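PDB 2YB1: amidohydrolase from Chromobacterium violaceum, which uses three manganese ions to hydrolyse the 3'-phosphate from nucleoside 3',5'-bisphosphates, yielding a nucleoside 5'-phosphate and orthophosphate. Local coordinates for residues G56-N61 and R279-P283; R25-R29 and D258-T262; I76-D82 and I180-G184. All coordinates share one frame; numbering follows the deposited sequence.

Contact 1: residues G56-N61 and R279-P283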
ATOM      1  N   GLY A  56     -18.732 -12.516  -7.139  1.00  7.10           N
ATOM      2  CA  GLY A  56     -19.609 -12.503  -5.973  1.00  6.14           C
ATOM      3  C   GLY A  56     -18.928 -12.049  -4.690  1.00  9.10           C
ATOM      4  O   GLY A  56     -19.351 -12.433  -3.590  1.00 11.22           O
ATOM      5  N   ILE A  57     -17.881 -11.232  -4.825  1.00  5.77           N
ATOM      6  CA  ILE A  57     -17.056 -10.808  -3.683  1.00  5.22           C
ATOM      7  C   ILE A  57     -17.242  -9.329  -3.343  1.00  6.07           C
ATOM      8  O   ILE A  57     -16.950  -8.460  -4.172  1.00  5.90           O
ATOM      9  CB  ILE A  57     -15.552 -11.005  -3.988  1.00  5.57           C
ATOM     10  CG1 ILE A  57     -15.255 -12.455  -4.402  1.00  5.02           C
ATOM     11  CG2 ILE A  57     -14.696 -10.569  -2.794  1.00  3.99           C
ATOM     12  CD1 ILE A  57     -13.868 -12.657  -5.038  1.00  2.97           C
ATOM     13  N   PRO A  58     -17.708  -9.033  -2.116  1.00  7.19           N
ATOM     14  CA  PRO A  58     -17.784  -7.635  -1.668  1.00  5.73           C
ATOM     15  C   PRO A  58     -16.427  -6.941  -1.772  1.00  6.30           C
ATOM     16  O   PRO A  58     -15.379  -7.567  -1.536  1.00  5.22           O
ATOM     17  CB  PRO A  58     -18.205  -7.759  -0.196  1.00  6.49           C
ATOM     18  CG  PRO A  58     -18.989  -9.040  -0.154  1.00  8.36           C
ATOM     19  CD  PRO A  58     -18.251  -9.966  -1.107  1.00  7.30           C
ATOM     20  N   PHE A  59     -16.456  -5.649  -2.101  1.00  4.86           N
ATOM     21  CA  PHE A  59     -15.252  -4.922  -2.466  1.00  4.31           C
ATOM     22  C   PHE A  59     -15.283  -3.518  -1.882  1.00  4.41           C
ATOM     23  O   PHE A  59     -16.339  -2.884  -1.818  1.00  5.52           O
ATOM     24  CB  PHE A  59     -15.120  -4.860  -4.005  1.00  5.57           C
ATOM     25  CG  PHE A  59     -13.875  -4.162  -4.486  1.00  5.79           C
ATOM     26  CD1 PHE A  59     -12.666  -4.834  -4.531  1.00  6.69           C
ATOM     27  CD2 PHE A  59     -13.914  -2.826  -4.884  1.00  6.45           C
ATOM     28  CE1 PHE A  59     -11.507  -4.190  -4.965  1.00  7.78           C
ATOM     29  CE2 PHE A  59     -12.762  -2.179  -5.327  1.00  7.47           C
ATOM     30  CZ  PHE A  59     -11.560  -2.857  -5.365  1.00  8.59           C
ATOM     31  N   LEU A  60     -14.114  -3.050  -1.444  1.00  1.71           N
ATOM     32  CA  LEU A  60     -13.919  -1.667  -1.023  1.00  2.11           C
ATOM     33  C   LEU A  60     -12.887  -0.979  -1.909  1.00  3.16           C
ATOM     34  O   LEU A  60     -11.815  -1.523  -2.139  1.00  5.07           O
ATOM     35  CB  LEU A  60     -13.408  -1.640   0.418  1.00  2.07           C
ATOM     36  CG  LEU A  60     -14.439  -1.911   1.506  1.00  3.07           C
ATOM     37  CD1 LEU A  60     -13.732  -2.400   2.745  1.00  3.79           C
ATOM     38  CD2 LEU A  60     -15.219  -0.603   1.787  1.00  3.41           C
ATOM     39  N   ASN A  61     -13.209   0.214  -2.404  1.00  3.21           N
ATOM     40  CA  ASN A  61     -12.215   1.085  -3.027  1.00  5.93           C
ATOM     41  C   ASN A  61     -11.084   1.426  -2.057  1.00  5.93           C
ATOM     42  O   ASN A  61     -11.342   1.827  -0.921  1.00  4.36           O
ATOM     43  CB  ASN A  61     -12.865   2.398  -3.481  1.00  6.15           C
ATOM     44  CG  ASN A  61     -13.841   2.204  -4.633  1.00  6.61           C
ATOM     45  OD1 ASN A  61     -14.882   2.868  -4.697  1.00  9.06           O
ATOM     46  ND2 ASN A  61     -13.507   1.307  -5.549  1.00  2.80           N
ATOM     47  N   ARG A 279     -19.753   1.506   2.980  1.00  4.64           N
ATOM     48  CA  ARG A 279     -18.956   1.797   1.785  1.00  5.24           C
ATOM     49  C   ARG A 279     -18.654   0.572   0.939  1.00  5.20           C
ATOM     50  O   ARG A 279     -18.085   0.696  -0.144  1.00  5.63           O
ATOM     51  CB  ARG A 279     -17.630   2.452   2.171  1.00  5.36           C
ATOM     52  CG  ARG A 279     -17.799   3.724   2.951  1.00  6.97           C
ATOM     53  CD  ARG A 279     -18.176   4.888   2.031  1.00  8.82           C
ATOM     54  NE  ARG A 279     -18.174   6.107   2.825  1.00 15.61           N
ATOM     55  CZ  ARG A 279     -19.267   6.754   3.225  1.00 19.31           C
ATOM     56  NH1 ARG A 279     -20.471   6.335   2.850  1.00 18.51           N
ATOM     57  NH2 ARG A 279     -19.144   7.845   3.981  1.00 18.47           N
ATOM     58  N   ILE A 280     -19.023  -0.611   1.423  1.00  6.56           N
ATOM     59  CA  ILE A 280     -18.792  -1.825   0.636  1.00  5.90           C
ATOM     60  C   ILE A 280     -19.643  -1.846  -0.641  1.00  8.71           C
ATOM     61  O   ILE A 280     -20.847  -1.568  -0.611  1.00  6.99           O
ATOM     62  CB  ILE A 280     -19.020  -3.091   1.470  1.00  6.49           C
ATOM     63  CG1 ILE A 280     -17.996  -3.152   2.612  1.00  6.62           C
ATOM     64  CG2 ILE A 280     -18.915  -4.343   0.584  1.00  8.61           C
ATOM     65  CD1 ILE A 280     -18.187  -4.309   3.595  1.00  8.57           C
ATOM     66  N   LEU A 281     -18.999  -2.152  -1.768  1.00  9.52           N
ATOM     67  CA  LEU A 281     -19.708  -2.331  -3.026  1.00  9.95           C
ATOM     68  C   LEU A 281     -20.142  -3.791  -3.065  1.00  8.94           C
ATOM     69  O   LEU A 281     -19.304  -4.711  -3.075  1.00  5.63           O
ATOM     70  CB  LEU A 281     -18.803  -1.998  -4.222  1.00 10.25           C
ATOM     71  CG  LEU A 281     -17.994  -0.701  -4.152  1.00 12.72           C
ATOM     72  CD1 LEU A 281     -17.205  -0.451  -5.438  1.00 13.08           C
ATOM     73  CD2 LEU A 281     -18.895   0.472  -3.846  1.00 16.14           C
ATOM     74  N   ARG A 282     -21.457  -4.001  -3.053  1.00 11.25           N
ATOM     75  CA  ARG A 282     -22.031  -5.345  -2.947  1.00 12.92           C
ATOM     76  C   ARG A 282     -22.151  -5.974  -4.321  1.00 11.33           C
ATOM     77  O   ARG A 282     -22.438  -5.279  -5.287  1.00 13.19           O
ATOM     78  CB  ARG A 282     -23.425  -5.276  -2.319  1.00 13.64           C
ATOM     79  CG  ARG A 282     -23.448  -4.652  -0.937  1.00 18.06           C
ATOM     80  CD  ARG A 282     -22.760  -5.542   0.083  1.00 22.57           C
ATOM     81  NE  ARG A 282     -22.746  -4.924   1.407  1.00 26.31           N
ATOM     82  CZ  ARG A 282     -22.251  -5.500   2.500  1.00 29.55           C
ATOM     83  NH1 ARG A 282     -21.722  -6.720   2.436  1.00 29.24           N
ATOM     84  NH2 ARG A 282     -22.280  -4.848   3.661  1.00 30.81           N
ATOM     85  N   PRO A 283     -21.944  -7.292  -4.411  1.00 13.62           N
ATOM     86  CA  PRO A 283     -22.101  -7.963  -5.707  1.00 15.74           C
ATOM     87  C   PRO A 283     -23.530  -7.839  -6.256  1.00 18.50           C
ATOM     88  O   PRO A 283     -23.716  -7.779  -7.472  1.00 16.96           O
ATOM     89  CB  PRO A 283     -21.762  -9.426  -5.397  1.00 15.65           C
ATOM     90  CG  PRO A 283     -21.794  -9.557  -3.916  1.00 16.49           C
ATOM     91  CD  PRO A 283     -21.460  -8.209  -3.362  1.00 15.10           C
TER
HETATM   92  O   HOH W   1     -18.674  -6.566  -5.133  1.00  8.46           O
HETATM   93  O   HOH W   2     -15.614   1.598  -1.375  1.00  7.31           O
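Phe59 and Leu281 pair through their backbones, the two chains running antiparallel. Leu281 N gives a straight hydrogen bond to Phe59 O (2.8 Å, 165° at the hydrogen), and Phe59 N returns a longer one to Leu281 O at 3.2 Å. Leu281 O also receives a CA-H...O contact from Pro58 and a hydrogen from a water that bridges it to Ile57 O. A second water links Asn61 N with Arg279 O, beyond the other end of the bridge.

The apolar contacts sort by side. On one, Pro58 CB meets Ile280 CG2 at 3.6 Å, while Leu60, its CD2 3.9 Å from Ile280 CG1, crosses that isoleucine at a slant. On the other, Leu281, its CG beside the backbone N (chi1 -47°), lies alongside Phe59 and sets its CD1 at the ring's edge, 4.1 Å from Phe59 CD2; Phe59 also packs on helix 45-54. Farther along, Pro283 CB sits 3.8 Å from Gly56 CA, where positive phi closes helix 45-54 in a Schellman motif.

The result is a single antiparallel beta bridge: near the C-terminus, the chain lies along the start of strand 59-69, an inner strand of the sheet of this PHP-family, TIM-barrel-like fold.

Contact 2: residues R25-R29 and D258-T262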
ATOM      1  N   ARG A  25      -7.129 -14.175  -8.511  1.00  4.80           N
ATOM      2  CA  ARG A  25      -6.233 -14.986  -7.691  1.00  4.79           C
ATOM      3  C   ARG A  25      -6.745 -15.009  -6.252  1.00  5.58           C
ATOM      4  O   ARG A  25      -6.854 -16.072  -5.643  1.00  4.21           O
ATOM      5  CB  ARG A  25      -4.804 -14.437  -7.740  1.00  5.92           C
ATOM      6  CG  ARG A  25      -3.781 -15.240  -6.906  1.00  5.99           C
ATOM      7  CD  ARG A  25      -2.400 -14.587  -6.989  1.00  8.15           C
ATOM      8  NE  ARG A  25      -1.368 -15.305  -6.237  1.00 11.73           N
ATOM      9  CZ  ARG A  25      -0.577 -16.258  -6.728  1.00 15.37           C
ATOM     10  NH1 ARG A  25      -0.690 -16.644  -7.993  1.00 15.31           N
ATOM     11  NH2 ARG A  25       0.336 -16.834  -5.946  1.00 14.80           N
ATOM     12  N   ALA A  26      -7.077 -13.835  -5.718  1.00  5.49           N
ATOM     13  CA  ALA A  26      -7.652 -13.746  -4.377  1.00  6.16           C
ATOM     14  C   ALA A  26      -8.910 -14.616  -4.273  1.00  6.22           C
ATOM     15  O   ALA A  26      -9.153 -15.261  -3.252  1.00  5.80           O
ATOM     16  CB  ALA A  26      -7.988 -12.299  -4.046  1.00  5.77           C
ATOM     17  N   ALA A  27      -9.695 -14.640  -5.346  1.00  5.62           N
ATOM     18  CA  ALA A  27     -10.996 -15.311  -5.341  1.00  4.32           C
ATOM     19  C   ALA A  27     -10.886 -16.825  -5.118  1.00  6.69           C
ATOM     20  O   ALA A  27     -11.849 -17.468  -4.700  1.00  8.80           O
ATOM     21  CB  ALA A  27     -11.751 -15.013  -6.645  1.00  2.57           C
ATOM     22  N   ALA A  28      -9.725 -17.399  -5.413  1.00  7.87           N
ATOM     23  CA  ALA A  28      -9.535 -18.838  -5.234  1.00  8.21           C
ATOM     24  C   ALA A  28      -9.629 -19.183  -3.745  1.00  9.98           C
ATOM     25  O   ALA A  28      -9.934 -20.314  -3.380  1.00  8.65           O
ATOM     26  CB  ALA A  28      -8.197 -19.285  -5.815  1.00  5.54           C
ATOM     27  N   ARG A  29      -9.387 -18.191  -2.895  1.00  9.23           N
ATOM     28  CA  ARG A  29      -9.452 -18.374  -1.433  1.00  9.64           C
ATOM     29  C   ARG A  29     -10.843 -18.115  -0.842  1.00  8.54           C
ATOM     30  O   ARG A  29     -11.006 -18.093   0.384  1.00 10.19           O
ATOM     31  CB  ARG A  29      -8.433 -17.470  -0.725  1.00 12.36           C
ATOM     32  CG  ARG A  29      -7.050 -17.439  -1.357  1.00 19.87           C
ATOM     33  CD  ARG A  29      -6.241 -18.693  -1.065  1.00 27.11           C
ATOM     34  NE  ARG A  29      -5.492 -18.583   0.185  1.00 33.36           N
ATOM     35  CZ  ARG A  29      -5.730 -19.318   1.269  1.00 37.73           C
ATOM     36  NH1 ARG A  29      -6.692 -20.232   1.262  1.00 39.58           N
ATOM     37  NH2 ARG A  29      -5.001 -19.141   2.364  1.00 39.33           N
ATOM     38  N   ASP A 258      -0.009 -14.623   0.656  1.00 18.41           N
ATOM     39  CA  ASP A 258      -0.755 -14.583  -0.595  1.00 21.45           C
ATOM     40  C   ASP A 258      -2.073 -13.843  -0.445  1.00 17.34           C
ATOM     41  O   ASP A 258      -2.663 -13.780   0.639  1.00 18.74           O
ATOM     42  CB  ASP A 258      -1.018 -15.981  -1.170  1.00 24.91           C
ATOM     43  CG  ASP A 258      -1.734 -15.930  -2.531  1.00 25.44           C
ATOM     44  OD1 ASP A 258      -1.237 -15.220  -3.446  1.00 15.67           O
ATOM     45  OD2 ASP A 258      -2.813 -16.578  -2.670  1.00 29.22           O
ATOM     46  N   VAL A 259      -2.532 -13.305  -1.563  1.00 10.50           N
ATOM     47  CA  VAL A 259      -3.671 -12.411  -1.583  1.00  9.70           C
ATOM     48  C   VAL A 259      -4.978 -13.149  -1.296  1.00  8.53           C
ATOM     49  O   VAL A 259      -5.167 -14.291  -1.723  1.00  8.57           O
ATOM     50  CB  VAL A 259      -3.760 -11.684  -2.946  1.00  6.79           C
ATOM     51  CG1 VAL A 259      -4.078 -12.683  -4.072  1.00  7.45           C
ATOM     52  CG2 VAL A 259      -4.794 -10.572  -2.893  1.00  6.42           C
ATOM     53  N   GLY A 260      -5.879 -12.498  -0.567  1.00  6.37           N
ATOM     54  CA  GLY A 260      -7.204 -13.053  -0.346  1.00  5.63           C
ATOM     55  C   GLY A 260      -7.364 -13.680   1.029  1.00  7.50           C
ATOM     56  O   GLY A 260      -8.454 -14.126   1.397  1.00  6.92           O
ATOM     57  N   HIS A 261      -6.271 -13.702   1.784  1.00  7.55           N
ATOM     58  CA  HIS A 261      -6.259 -14.298   3.118  1.00 10.22           C
ATOM     59  C   HIS A 261      -5.347 -13.487   4.038  1.00  7.84           C
ATOM     60  O   HIS A 261      -4.329 -12.957   3.603  1.00  5.71           O
ATOM     61  CB  HIS A 261      -5.767 -15.745   3.040  1.00 16.18           C
ATOM     62  CG  HIS A 261      -5.722 -16.440   4.364  1.00 24.54           C
ATOM     63  ND1 HIS A 261      -4.555 -16.614   5.079  1.00 28.40           N
ATOM     64  CD2 HIS A 261      -6.703 -17.007   5.109  1.00 26.68           C
ATOM     65  CE1 HIS A 261      -4.818 -17.255   6.205  1.00 27.58           C
ATOM     66  NE2 HIS A 261      -6.114 -17.509   6.245  1.00 27.64           N
ATOM     67  N   THR A 262      -5.724 -13.384   5.308  1.00  7.12           N
ATOM     68  CA  THR A 262      -4.872 -12.757   6.310  1.00  5.55           C
ATOM     69  C   THR A 262      -4.990 -13.542   7.615  1.00  9.32           C
ATOM     70  O   THR A 262      -5.919 -14.341   7.793  1.00  8.26           O
ATOM     71  CB  THR A 262      -5.268 -11.291   6.571  1.00  4.74           C
ATOM     72  OG1 THR A 262      -6.662 -11.231   6.872  1.00  5.77           O
ATOM     73  CG2 THR A 262      -4.959 -10.413   5.358  1.00  4.21           C
TER
HETATM   74  O   HOH W   3      -5.031 -17.626  -4.423  1.00 25.66           O
HETATM   75  O   HOH W   4      -9.812 -16.332   2.090  1.00 12.86           O
HETATM   76  O   HOH W   5      -2.619 -16.875   1.302  1.00 37.79           O
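Arg25 and Asp258 form a salt bridge where the C-terminal turn of helix 19-27 meets a type II turn, Asp258 to His261, in the loop after strand 242-246 of the PHP fold. Arg25 NE donates to Asp258 OD1 on its syn side at 2.8 Å, and NH2 adds a weak second bond to the same oxygen. The guanidinium and carboxylate planes stand 84° apart, so the carboxylate is gripped through one oxygen rather than matched side by side. Fully extended from CG to NE, Arg25 runs past Val259 on its way, with Arg25 CG 3.8 Å from Val259 CG1.

Next to the salt bridge, Val259 CG2 rests 3.8 Å from Ala26 CB, and Gly260 CA lies against the same methyl. At the outer end Arg29 folds back over the turn, bent at chi2 (-76°) and again at the following bond. Its guanidinium plane is inclined 32° to the His261 imidazole, and Arg29 NH2 stands over one face of that ring, offset toward the rim, 3.4 Å from His261 CG.

Water fills in around these direct contacts: one molecule joins Arg29 O to Gly260 O, and another connects Arg25 O with Asp258 OD2. Gly260, with positive phi, takes the third place of the type II turn and comes within 4.1 Å, CA to CA, of Ala26. It is held there from strand 4-5, where Asp5 OD2 accepts a hydrogen bond from Gly260 N.

Contact 3: residues I76-D82 and I180-G184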
ATOM      1  N   ILE A  76       0.054   5.498   4.207  1.00  7.89           N
ATOM      2  CA  ILE A  76      -1.294   5.590   4.770  1.00  7.18           C
ATOM      3  C   ILE A  76      -2.296   5.049   3.757  1.00  5.90           C
ATOM      4  O   ILE A  76      -2.457   5.610   2.672  1.00  6.70           O
ATOM      5  CB  ILE A  76      -1.676   7.063   5.133  1.00  4.40           C
ATOM      6  CG1 ILE A  76      -0.647   7.669   6.094  1.00  4.49           C
ATOM      7  CG2 ILE A  76      -3.101   7.136   5.693  1.00  2.01           C
ATOM      8  CD1 ILE A  76      -0.520   6.914   7.425  1.00  4.41           C
ATOM      9  N   VAL A  77      -2.946   3.946   4.109  1.00  4.12           N
ATOM     10  CA  VAL A  77      -3.990   3.358   3.279  1.00  4.76           C
ATOM     11  C   VAL A  77      -5.317   4.104   3.464  1.00  4.95           C
ATOM     12  O   VAL A  77      -5.658   4.495   4.582  1.00  6.90           O
ATOM     13  CB  VAL A  77      -4.182   1.864   3.648  1.00  0.89           C
ATOM     14  CG1 VAL A  77      -5.560   1.360   3.218  1.00  2.70           C
ATOM     15  CG2 VAL A  77      -3.060   1.013   3.041  1.00  0.82           C
ATOM     16  N   GLY A  78      -6.025   4.390   2.376  1.00  5.10           N
ATOM     17  CA  GLY A  78      -7.434   4.739   2.503  1.00  2.53           C
ATOM     18  C   GLY A  78      -8.373   3.612   2.103  1.00  5.81           C
ATOM     19  O   GLY A  78      -8.137   2.948   1.076  1.00  6.64           O
ATOM     20  N   LEU A  79      -9.501   3.475   2.805  1.00  3.09           N
ATOM     21  CA  LEU A  79     -10.463   2.416   2.485  1.00  4.87           C
ATOM     22  C   LEU A  79     -11.876   2.982   2.462  1.00  5.76           C
ATOM     23  O   LEU A  79     -12.245   3.761   3.348  1.00  5.23           O
ATOM     24  CB  LEU A  79     -10.394   1.278   3.513  1.00  4.53           C
ATOM     25  CG  LEU A  79      -9.092   0.468   3.643  1.00  3.99           C
ATOM     26  CD1 LEU A  79      -9.166  -0.448   4.862  1.00  2.76           C
ATOM     27  CD2 LEU A  79      -8.802  -0.336   2.366  1.00  3.43           C
ATOM     28  N   GLY A  80     -12.670   2.567   1.473  1.00  5.18           N
ATOM     29  CA  GLY A  80     -14.015   3.096   1.327  1.00  4.72           C
ATOM     30  C   GLY A  80     -14.028   4.504   0.735  1.00  8.32           C
ATOM     31  O   GLY A  80     -15.001   5.242   0.901  1.00  8.68           O
ATOM     32  N   ILE A  81     -12.953   4.867   0.033  1.00  6.68           N
ATOM     33  CA  ILE A  81     -12.843   6.180  -0.611  1.00  6.53           C
ATOM     34  C   ILE A  81     -13.671   6.235  -1.890  1.00  8.62           C
ATOM     35  O   ILE A  81     -13.876   5.215  -2.545  1.00  7.30           O
ATOM     36  CB  ILE A  81     -11.374   6.501  -0.999  1.00  5.29           C
ATOM     37  CG1 ILE A  81     -10.778   5.330  -1.796  1.00  7.59           C
ATOM     38  CG2 ILE A  81     -10.530   6.815   0.249  1.00  3.35           C
ATOM     39  CD1 ILE A  81      -9.564   5.670  -2.628  1.00  6.92           C
ATOM     40  N   ASP A  82     -14.144   7.432  -2.230  1.00  8.30           N
ATOM     41  CA  ASP A  82     -14.734   7.710  -3.535  1.00  9.68           C
ATOM     42  C   ASP A  82     -13.601   8.250  -4.397  1.00  9.65           C
ATOM     43  O   ASP A  82     -13.143   9.376  -4.197  1.00 10.31           O
ATOM     44  CB  ASP A  82     -15.857   8.749  -3.396  1.00 11.32           C
ATOM     45  CG  ASP A  82     -16.412   9.225  -4.742  1.00 13.60           C
ATOM     46  OD1 ASP A  82     -16.017   8.705  -5.811  1.00  8.18           O
ATOM     47  OD2 ASP A  82     -17.268  10.132  -4.717  1.00 16.45           O
ATOM     48  N   ILE A 180      -8.185  11.337   2.195  1.00  6.24           N
ATOM     49  CA  ILE A 180      -8.893  10.075   2.362  1.00  5.42           C
ATOM     50  C   ILE A 180     -10.241  10.292   3.027  1.00  5.68           C
ATOM     51  O   ILE A 180     -11.257   9.812   2.535  1.00  6.33           O
ATOM     52  CB  ILE A 180      -8.043   9.088   3.166  1.00  6.67           C
ATOM     53  CG1 ILE A 180      -6.869   8.620   2.301  1.00  5.44           C
ATOM     54  CG2 ILE A 180      -8.887   7.896   3.654  1.00  7.07           C
ATOM     55  CD1 ILE A 180      -5.728   8.013   3.096  1.00  4.14           C
ATOM     56  N   VAL A 181     -10.239  11.035   4.134  1.00  5.47           N
ATOM     57  CA  VAL A 181     -11.456  11.309   4.889  1.00  4.77           C
ATOM     58  C   VAL A 181     -12.446  12.157   4.093  1.00  5.30           C
ATOM     59  O   VAL A 181     -13.652  11.887   4.101  1.00  7.86           O
ATOM     60  CB  VAL A 181     -11.136  11.998   6.236  1.00  6.44           C
ATOM     61  CG1 VAL A 181     -12.426  12.502   6.904  1.00  6.46           C
ATOM     62  CG2 VAL A 181     -10.365  11.036   7.154  1.00  7.40           C
ATOM     63  N   GLY A 182     -11.940  13.177   3.406  1.00  6.06           N
ATOM     64  CA  GLY A 182     -12.782  14.040   2.588  1.00  7.31           C
ATOM     65  C   GLY A 182     -13.419  13.287   1.428  1.00  8.42           C
ATOM     66  O   GLY A 182     -14.415  13.738   0.856  1.00  7.73           O
ATOM     67  N   ALA A 183     -12.823  12.146   1.065  1.00  8.05           N
ATOM     68  CA  ALA A 183     -13.365  11.269   0.020  1.00  9.14           C
ATOM     69  C   ALA A 183     -14.295  10.205   0.594  1.00  7.70           C
ATOM     70  O   ALA A 183     -14.733   9.303  -0.123  1.00  7.35           O
ATOM     71  CB  ALA A 183     -12.235  10.611  -0.783  1.00  8.67           C
ATOM     72  N   GLY A 184     -14.558  10.285   1.899  1.00  5.06           N
ATOM     73  CA  GLY A 184     -15.541   9.420   2.537  1.00  3.13           C
ATOM     74  C   GLY A 184     -14.968   8.123   3.088  1.00  5.18           C
ATOM     75  O   GLY A 184     -15.707   7.253   3.529  1.00  7.09           O
TER
HETATM   76  O   HOH W   6     -16.889   7.010  -0.136  1.00 14.17           O
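Ile180 lays its side chain across the backbone of Gly78, with CG2 and CD1 of the isoleucine both 3.7 Å from Gly78 CA. This is helix-on-sheet packing in the PHP fold: the last turn of helix 173-182 lies against the end of strand 72-79, which is flanked in the sheet by strands 59-69 and 186-189. At Gly78 the helix comes close, the CA atoms of Gly78 and Ile180 being 5.5 Å apart. With CG1 anti to the carbonyl carbon (chi1 -71°), the Ile180 chain reaches along the strand until its CD1 meets Ile76 CG2 at 3.8 Å. Its other branch, CG2, touches Ile81 CG2 at 3.9 Å. The same Ile81 methyl also lies near Ile180 O. Val77 points away from the helix, its side chain about 4 Å from those of the manganese ligands His7 and Glu64.

Past the strand, Gly80 turns the chain with positive phi, while Gly184, also at positive phi, ends the helix in a Schellman motif. Just before Gly184, Ala183 points its methyl toward the backbone of 81-82, and Leu88 of helix 86-96 packs against it as well. The carbonyl of Ala183 takes two hydrogens: one comes from a water that also donates to Gly80 O, the other from Asp82 N, 2.9 Å from Ala183 O with an angle of 156° at the hydrogen.

Contact 3 is the buried one, helix against sheet and mostly aliphatic; contacts 1 and 2 lie partly open at the periphery, where water-bridged carbonyls are more frequent. Contact 1 relies on backbone pairing, contact 2 on a salt bridge and an arginine over a histidine ring. Contacts 1 and 3 hold neighbouring strands of one sheet, 59-69 and 72-79, and are directly joined: Asn61 O bonds Gly80 N, and Arg279 NE reaches Gly184 O. Contact 2 meets contact 1 through Ile57 on Ala27, but does not touch contact 3. Both peripheral contacts bring chain from beyond residue 257 back onto elements from the first quarter of the chain, whereas contact 3 joins a strand and a helix about 100 residues apart.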